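Local coordinates for protein putative glycoside hydrolase (PDB 3GYC) that is a putative glycoside hydrolase with a cellulase-like TIM-barrel domain, and so probably cleaves glycosidic bonds in carbohydrates, at residues T20-S25 with A34-W39; Q80-P85 with S346-P351. All blocks are in the same frame, centred on the assembly; numbering follows the deposited sequence.

Contact 1 (T20-S25 with A34-W39); sequences TMWDFS and AGYEDW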
loop_
_atom_site.group_PDB
_atom_site.type_symbol
_atom_site.label_atom_id
_atom_site.label_comp_id
_atom_site.label_asym_id
_atom_site.label_seq_id
_atom_site.Cartn_x
_atom_site.Cartn_y
_atom_site.Cartn_z
ATOM N N THR A 20 2.500 6.567 -4.579
ATOM C CA THR A 20 1.277 5.981 -5.049
ATOM C C THR A 20 1.391 4.419 -5.080
ATOM O O THR A 20 2.439 3.903 -5.382
ATOM C CB THR A 20 0.893 6.460 -6.440
ATOM O OG1 THR A 20 -0.338 5.849 -6.759
ATOM C CG2 THR A 20 1.899 6.020 -7.532
HETATM N N MSE A 21 0.311 3.746 -4.708
HETATM C CA MSE A 21 0.190 2.294 -4.800
HETATM C C MSE A 21 -0.197 1.884 -6.226
HETATM O O MSE A 21 -1.291 2.263 -6.709
HETATM C CB MSE A 21 -0.900 1.793 -3.870
HETATM C CG MSE A 21 -1.108 0.300 -3.994
HETATM SE SE MSE A 21 -2.763 -0.205 -3.221
HETATM C CE MSE A 21 -3.952 0.468 -4.624
ATOM N N TRP A 22 0.734 1.225 -6.926
ATOM C CA TRP A 22 0.449 0.589 -8.218
ATOM C C TRP A 22 0.304 -0.935 -8.085
ATOM O O TRP A 22 0.128 -1.646 -9.096
ATOM C CB TRP A 22 1.457 1.012 -9.271
ATOM C CG TRP A 22 1.167 2.383 -9.883
ATOM C CD1 TRP A 22 0.244 3.284 -9.465
ATOM C CD2 TRP A 22 1.903 3.049 -10.949
ATOM N NE1 TRP A 22 0.277 4.432 -10.257
ATOM C CE2 TRP A 22 1.272 4.294 -11.182
ATOM C CE3 TRP A 22 2.923 2.657 -11.802
ATOM C CZ2 TRP A 22 1.702 5.172 -12.153
ATOM C CZ3 TRP A 22 3.334 3.517 -12.757
ATOM C CH2 TRP A 22 2.734 4.769 -12.927
ATOM N N ASP A 23 0.340 -1.403 -6.831
ATOM C CA ASP A 23 -0.039 -2.756 -6.430
ATOM C C ASP A 23 0.447 -3.844 -7.419
ATOM O O ASP A 23 1.629 -3.928 -7.701
ATOM C CB ASP A 23 -1.569 -2.788 -6.183
ATOM C CG ASP A 23 -2.387 -2.220 -7.394
ATOM O OD1 ASP A 23 -2.527 -0.966 -7.482
ATOM O OD2 ASP A 23 -2.824 -3.008 -8.275
ATOM N N PHE A 24 -0.467 -4.661 -7.921
ATOM C CA PHE A 24 -0.153 -5.676 -8.927
ATOM C C PHE A 24 -0.639 -5.205 -10.315
ATOM O O PHE A 24 -0.412 -5.876 -11.324
ATOM C CB PHE A 24 -0.721 -7.049 -8.502
ATOM C CG PHE A 24 -2.060 -6.996 -7.819
ATOM C CD1 PHE A 24 -3.245 -7.073 -8.559
ATOM C CD2 PHE A 24 -2.147 -6.896 -6.441
ATOM C CE1 PHE A 24 -4.508 -7.046 -7.885
ATOM C CE2 PHE A 24 -3.382 -6.872 -5.790
ATOM C CZ PHE A 24 -4.554 -6.942 -6.525
ATOM N N SER A 25 -1.228 -3.992 -10.390
ATOM C CA SER A 25 -1.677 -3.469 -11.667
ATOM C C SER A 25 -0.514 -3.143 -12.643
ATOM O O SER A 25 -0.669 -3.283 -13.845
ATOM C CB SER A 25 -2.566 -2.250 -11.460
ATOM O OG SER A 25 -3.726 -2.526 -10.690
ATOM N N ALA A 34 -5.756 -1.026 -20.670
ATOM C CA ALA A 34 -5.855 -1.394 -19.235
ATOM C C ALA A 34 -5.159 -0.379 -18.304
ATOM O O ALA A 34 -5.440 -0.304 -17.125
ATOM C CB ALA A 34 -5.340 -2.811 -19.009
ATOM N N GLY A 35 -4.268 0.432 -18.875
ATOM C CA GLY A 35 -3.628 1.476 -18.138
ATOM C C GLY A 35 -2.136 1.468 -18.039
ATOM O O GLY A 35 -1.547 2.535 -17.981
ATOM N N TYR A 36 -1.530 0.275 -18.030
ATOM C CA TYR A 36 -0.116 0.133 -17.795
ATOM C C TYR A 36 0.701 -0.522 -18.908
ATOM O O TYR A 36 1.778 -1.019 -18.668
ATOM C CB TYR A 36 0.111 -0.573 -16.476
ATOM C CG TYR A 36 -0.502 0.107 -15.303
ATOM C CD1 TYR A 36 -1.872 -0.021 -15.032
ATOM C CD2 TYR A 36 0.267 0.889 -14.447
ATOM C CE1 TYR A 36 -2.465 0.596 -13.913
ATOM C CE2 TYR A 36 -0.316 1.523 -13.332
ATOM C CZ TYR A 36 -1.676 1.394 -13.095
ATOM O OH TYR A 36 -2.213 2.053 -12.007
ATOM N N GLU A 37 0.175 -0.453 -20.128
ATOM C CA GLU A 37 0.860 -0.951 -21.306
ATOM C C GLU A 37 2.195 -0.263 -21.579
ATOM O O GLU A 37 3.174 -0.941 -21.890
ATOM C CB GLU A 37 -0.012 -0.812 -22.529
ATOM C CG GLU A 37 -1.267 -1.674 -22.546
ATOM C CD GLU A 37 -2.141 -1.268 -23.716
ATOM O OE1 GLU A 37 -2.938 -0.310 -23.589
ATOM O OE2 GLU A 37 -2.012 -1.900 -24.785
ATOM N N ASP A 38 2.235 1.065 -21.462
ATOM C CA ASP A 38 3.454 1.845 -21.736
ATOM C C ASP A 38 3.960 2.443 -20.430
ATOM O O ASP A 38 3.471 3.491 -19.975
ATOM C CB ASP A 38 3.150 2.932 -22.778
ATOM C CG ASP A 38 4.398 3.684 -23.201
ATOM O OD1 ASP A 38 5.425 3.607 -22.479
ATOM O OD2 ASP A 38 4.366 4.338 -24.252
ATOM N N TRP A 39 4.898 1.748 -19.797
ATOM C CA TRP A 39 5.435 2.190 -18.528
ATOM C C TRP A 39 6.132 3.547 -18.578
ATOM O O TRP A 39 6.045 4.300 -17.612
ATOM C CB TRP A 39 6.411 1.175 -17.912
ATOM C CG TRP A 39 5.821 -0.095 -17.426
ATOM C CD1 TRP A 39 4.582 -0.291 -16.895
ATOM C CD2 TRP A 39 6.480 -1.370 -17.394
ATOM N NE1 TRP A 39 4.416 -1.624 -16.558
ATOM C CE2 TRP A 39 5.574 -2.298 -16.856
ATOM C CE3 TRP A 39 7.751 -1.801 -17.759
ATOM C CZ2 TRP A 39 5.908 -3.616 -16.643
ATOM C CZ3 TRP A 39 8.080 -3.124 -17.563
ATOM C CH2 TRP A 39 7.166 -4.017 -17.020
HETATM O O HOH W 1 -3.287 0.665 -9.500
#
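Ser25 and Tyr36 make the nearest backbone approach, 7.3 Å between CA atoms, where the chain leaving strand 17-23 lies beside the loop 34-39, so the space between the two is bridged by side chains. Tyr36 carries the contact. Its CG lies anti to its own carbonyl carbon (chi1 -58°), which sends the phenol ring inward between Trp22 and Ser25. The ring meets Trp22 edge-on: CE2 of Tyr36 sits over the centre of the indole, 3.6 Å from Trp22 CD2, and with the planes turned by 81° the pair is a T-shaped stack. One face of the same phenol lies against Ser25, whose CB is 3.8 Å from Tyr36 CE1 and whose carbonyl group lies over the rim of that face, near CG and CD1. Strand 17-23 is the first strand of the barrel in sequence and lies between strands 53-57 and 340-343; segment 34-39 belongs to its connection to helix 39-48, at the C-terminal end of the strand, consistent with a TIM barrel. Helices 39-48 and 95-105 also pack on Trp22, whose NE1 bonds to Cys349 O. A water donates to Asp23 OD1 at 2.7 Å and, over a longer 3.1 Å, to Tyr36 OH, which is also hydrogen-bonded to Gln352. The other carboxylate oxygen, Asp23 OD2, takes two bonds from Ser25: OG reaches its syn lone pair at 2.6 Å, while the backbone N of Ser25, 2.8 Å from Asp23 OD2, comes from above the carboxylate plane. The latter is a capping bond where the chain turns into helix 25-28, and together they fix the rotation of the Asp23 carboxylate.

Contact 2 (Q80-P85 with S346-P351); sequences QDWGSP and SNFCGP. With EDO (1,2-ethanediol), chain D.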
loop_
_atom_site.group_PDB
_atom_site.type_symbol
_atom_site.label_atom_id
_atom_site.label_comp_id
_atom_site.label_asym_id
_atom_site.label_seq_id
_atom_site.Cartn_x
_atom_site.Cartn_y
_atom_site.Cartn_z
ATOM N N GLN A 80 -13.578 -4.681 -9.018
ATOM C CA GLN A 80 -12.620 -3.552 -8.880
ATOM C C GLN A 80 -11.692 -3.425 -10.064
ATOM O O GLN A 80 -11.483 -4.406 -10.803
ATOM C CB GLN A 80 -11.785 -3.701 -7.613
ATOM C CG GLN A 80 -12.544 -4.012 -6.392
ATOM C CD GLN A 80 -13.612 -2.971 -6.060
ATOM O OE1 GLN A 80 -13.480 -1.815 -6.420
ATOM N NE2 GLN A 80 -14.676 -3.402 -5.398
ATOM N N ASP A 81 -11.057 -2.250 -10.203
ATOM C CA ASP A 81 -10.129 -1.994 -11.328
ATOM C C ASP A 81 -8.610 -2.068 -10.996
ATOM O O ASP A 81 -7.774 -1.578 -11.759
ATOM C CB ASP A 81 -10.484 -0.644 -12.038
ATOM C CG ASP A 81 -11.774 -0.744 -12.912
ATOM O OD1 ASP A 81 -12.217 -1.895 -13.243
ATOM O OD2 ASP A 81 -12.337 0.334 -13.251
ATOM N N TRP A 82 -8.266 -2.647 -9.852
ATOM C CA TRP A 82 -6.885 -2.944 -9.545
ATOM C C TRP A 82 -6.660 -4.332 -10.124
ATOM O O TRP A 82 -7.480 -5.237 -9.958
ATOM C CB TRP A 82 -6.587 -2.979 -8.072
ATOM C CG TRP A 82 -6.788 -1.702 -7.415
ATOM C CD1 TRP A 82 -6.028 -0.575 -7.553
ATOM C CD2 TRP A 82 -7.844 -1.381 -6.510
ATOM N NE1 TRP A 82 -6.554 0.435 -6.773
ATOM C CE2 TRP A 82 -7.666 -0.037 -6.128
ATOM C CE3 TRP A 82 -8.920 -2.103 -5.964
ATOM C CZ2 TRP A 82 -8.494 0.590 -5.208
ATOM C CZ3 TRP A 82 -9.756 -1.461 -5.060
ATOM C CH2 TRP A 82 -9.538 -0.134 -4.694
ATOM N N GLY A 83 -5.547 -4.502 -10.796
ATOM C CA GLY A 83 -5.236 -5.804 -11.360
ATOM C C GLY A 83 -6.230 -6.364 -12.364
ATOM O O GLY A 83 -6.908 -5.636 -13.073
ATOM N N SER A 84 -6.376 -7.693 -12.367
ATOM C CA SER A 84 -7.134 -8.395 -13.390
ATOM C C SER A 84 -8.540 -8.824 -12.976
ATOM O O SER A 84 -8.697 -9.467 -11.937
ATOM C CB SER A 84 -6.341 -9.691 -13.788
ATOM O OG SER A 84 -5.021 -9.403 -14.192
ATOM N N PRO A 85 -9.553 -8.570 -13.826
ATOM C CA PRO A 85 -10.920 -8.945 -13.524
ATOM C C PRO A 85 -11.240 -10.364 -13.954
ATOM O O PRO A 85 -12.383 -10.772 -13.860
ATOM C CB PRO A 85 -11.744 -7.977 -14.382
ATOM C CG PRO A 85 -10.893 -7.819 -15.640
ATOM C CD PRO A 85 -9.473 -7.781 -15.074
ATOM N N SER A 346 -4.278 9.148 -2.660
ATOM C CA SER A 346 -5.335 8.113 -2.604
ATOM C C SER A 346 -4.871 6.782 -3.163
ATOM O O SER A 346 -3.845 6.745 -3.843
ATOM C CB SER A 346 -6.581 8.544 -3.393
ATOM O OG SER A 346 -6.430 8.342 -4.784
ATOM N N ASN A 347 -5.666 5.715 -2.957
ATOM C CA ASN A 347 -5.407 4.426 -3.586
ATOM C C ASN A 347 -6.034 4.303 -5.007
ATOM O O ASN A 347 -6.207 3.198 -5.486
ATOM C CB ASN A 347 -5.754 3.197 -2.704
ATOM C CG ASN A 347 -7.226 3.158 -2.214
ATOM O OD1 ASN A 347 -7.666 4.058 -1.608
ATOM N ND2 ASN A 347 -7.918 2.058 -2.413
ATOM N N PHE A 348 -6.339 5.442 -5.657
ATOM C CA PHE A 348 -6.883 5.480 -7.014
ATOM C C PHE A 348 -5.939 6.290 -7.891
ATOM O O PHE A 348 -6.338 6.791 -8.937
ATOM C CB PHE A 348 -8.302 6.084 -7.016
ATOM C CG PHE A 348 -9.198 5.455 -5.996
ATOM C CD1 PHE A 348 -9.559 4.135 -6.106
ATOM C CD2 PHE A 348 -9.661 6.161 -4.906
ATOM C CE1 PHE A 348 -10.341 3.533 -5.138
ATOM C CE2 PHE A 348 -10.427 5.564 -3.936
ATOM C CZ PHE A 348 -10.791 4.246 -4.072
ATOM N N CYS A 349 -4.695 6.405 -7.432
ATOM C CA CYS A 349 -3.726 7.244 -8.042
ATOM C C CYS A 349 -2.945 6.503 -9.145
ATOM O O CYS A 349 -1.717 6.338 -9.067
ATOM C CB CYS A 349 -2.797 7.769 -6.972
ATOM S SG CYS A 349 -1.863 9.172 -7.539
ATOM N N GLY A 350 -3.666 6.163 -10.195
ATOM C CA GLY A 350 -3.114 5.454 -11.339
ATOM C C GLY A 350 -3.947 5.657 -12.589
ATOM O O GLY A 350 -5.100 6.068 -12.511
ATOM N N PRO A 351 -3.388 5.287 -13.752
ATOM C CA PRO A 351 -4.008 5.598 -15.028
ATOM C C PRO A 351 -5.338 4.890 -15.350
ATOM O O PRO A 351 -6.097 5.400 -16.179
ATOM C CB PRO A 351 -2.885 5.307 -16.033
ATOM C CG PRO A 351 -1.961 4.420 -15.346
ATOM C CD PRO A 351 -2.012 4.761 -13.921
HETATM C C1 EDO D . -11.661 -3.723 -17.278
HETATM O O1 EDO D . -10.772 -2.593 -17.361
HETATM C C2 EDO D . -11.968 -4.020 -15.838
HETATM O O2 EDO D . -10.822 -3.940 -14.970
#
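Trp82 reaches across to the backbone of Asn347, its indole NE1 donating to Asn347 O at 3.1 Å. The oxygen lies almost in the plane of the indole and the donor is nearly in line with the C=O bond, yet the hydrogen bond is bent, 144° at the hydrogen. Asn347 ND2 approaches Trp82 CZ2 obliquely, at 3.2 Å, from one side of the indole plane, the amide and ring planes 17° apart. From the opposite side comes Phe348, its CE1 3.5 Å from Trp82 CZ2, so that amide and phenyl flank this corner; the two rings lie rim to rim, their planes only 20° apart. With an alanine at Trp82, Asn347 O is likely to lose its indole donor, and a gap would open beside the Phe348 ring. Around this first shell, the Asn347 amide, turned toward Trp82 CZ2 by a CG set between backbone N and carbonyl carbon, is held by Trp236 at OD1 and by Val310 O at ND2. Ser346 OG accepts from Phe348 N at 3.0 Å, an ST turn that shapes the segment carrying both partners of Trp82. Met21 and Asp23 of strand 17-23 pack on the indole, so it lies over the C-terminal end of the barrel strands, where TIM-barrel glycosidases keep their active sites. Next to it, Asp81 OD1 accepts from a 1,2-ethanediol O2 at 3.0 Å, probably from the crystallisation liquor. One bent in-plane N-H...O bond thus gives direction; the rest is van der Waals packing of the CZ2 corner against amide and phenyl.

In the fold
Both contacts are buried and lie about 8 Å apart, centre to centre, at the C-terminal end of the barrel sheet. Contact 1 is local, joining strand 17-23 to the loop that follows it; contact 2 brings together loops 261 residues apart in sequence. Their chemistry differs accordingly: stacking, packing and a shared water in the first, an indole-to-carbonyl bond in the second. They touch directly, since Ser25 OG is 2.7 Å from Gly83 N and Thr20 OG1 is 2.7 Å from Cys349 O, both probable hydrogen bonds, while Pro351 packs on Gly35 and Tyr36. Segment 20-25 thus touches both loops of contact 2.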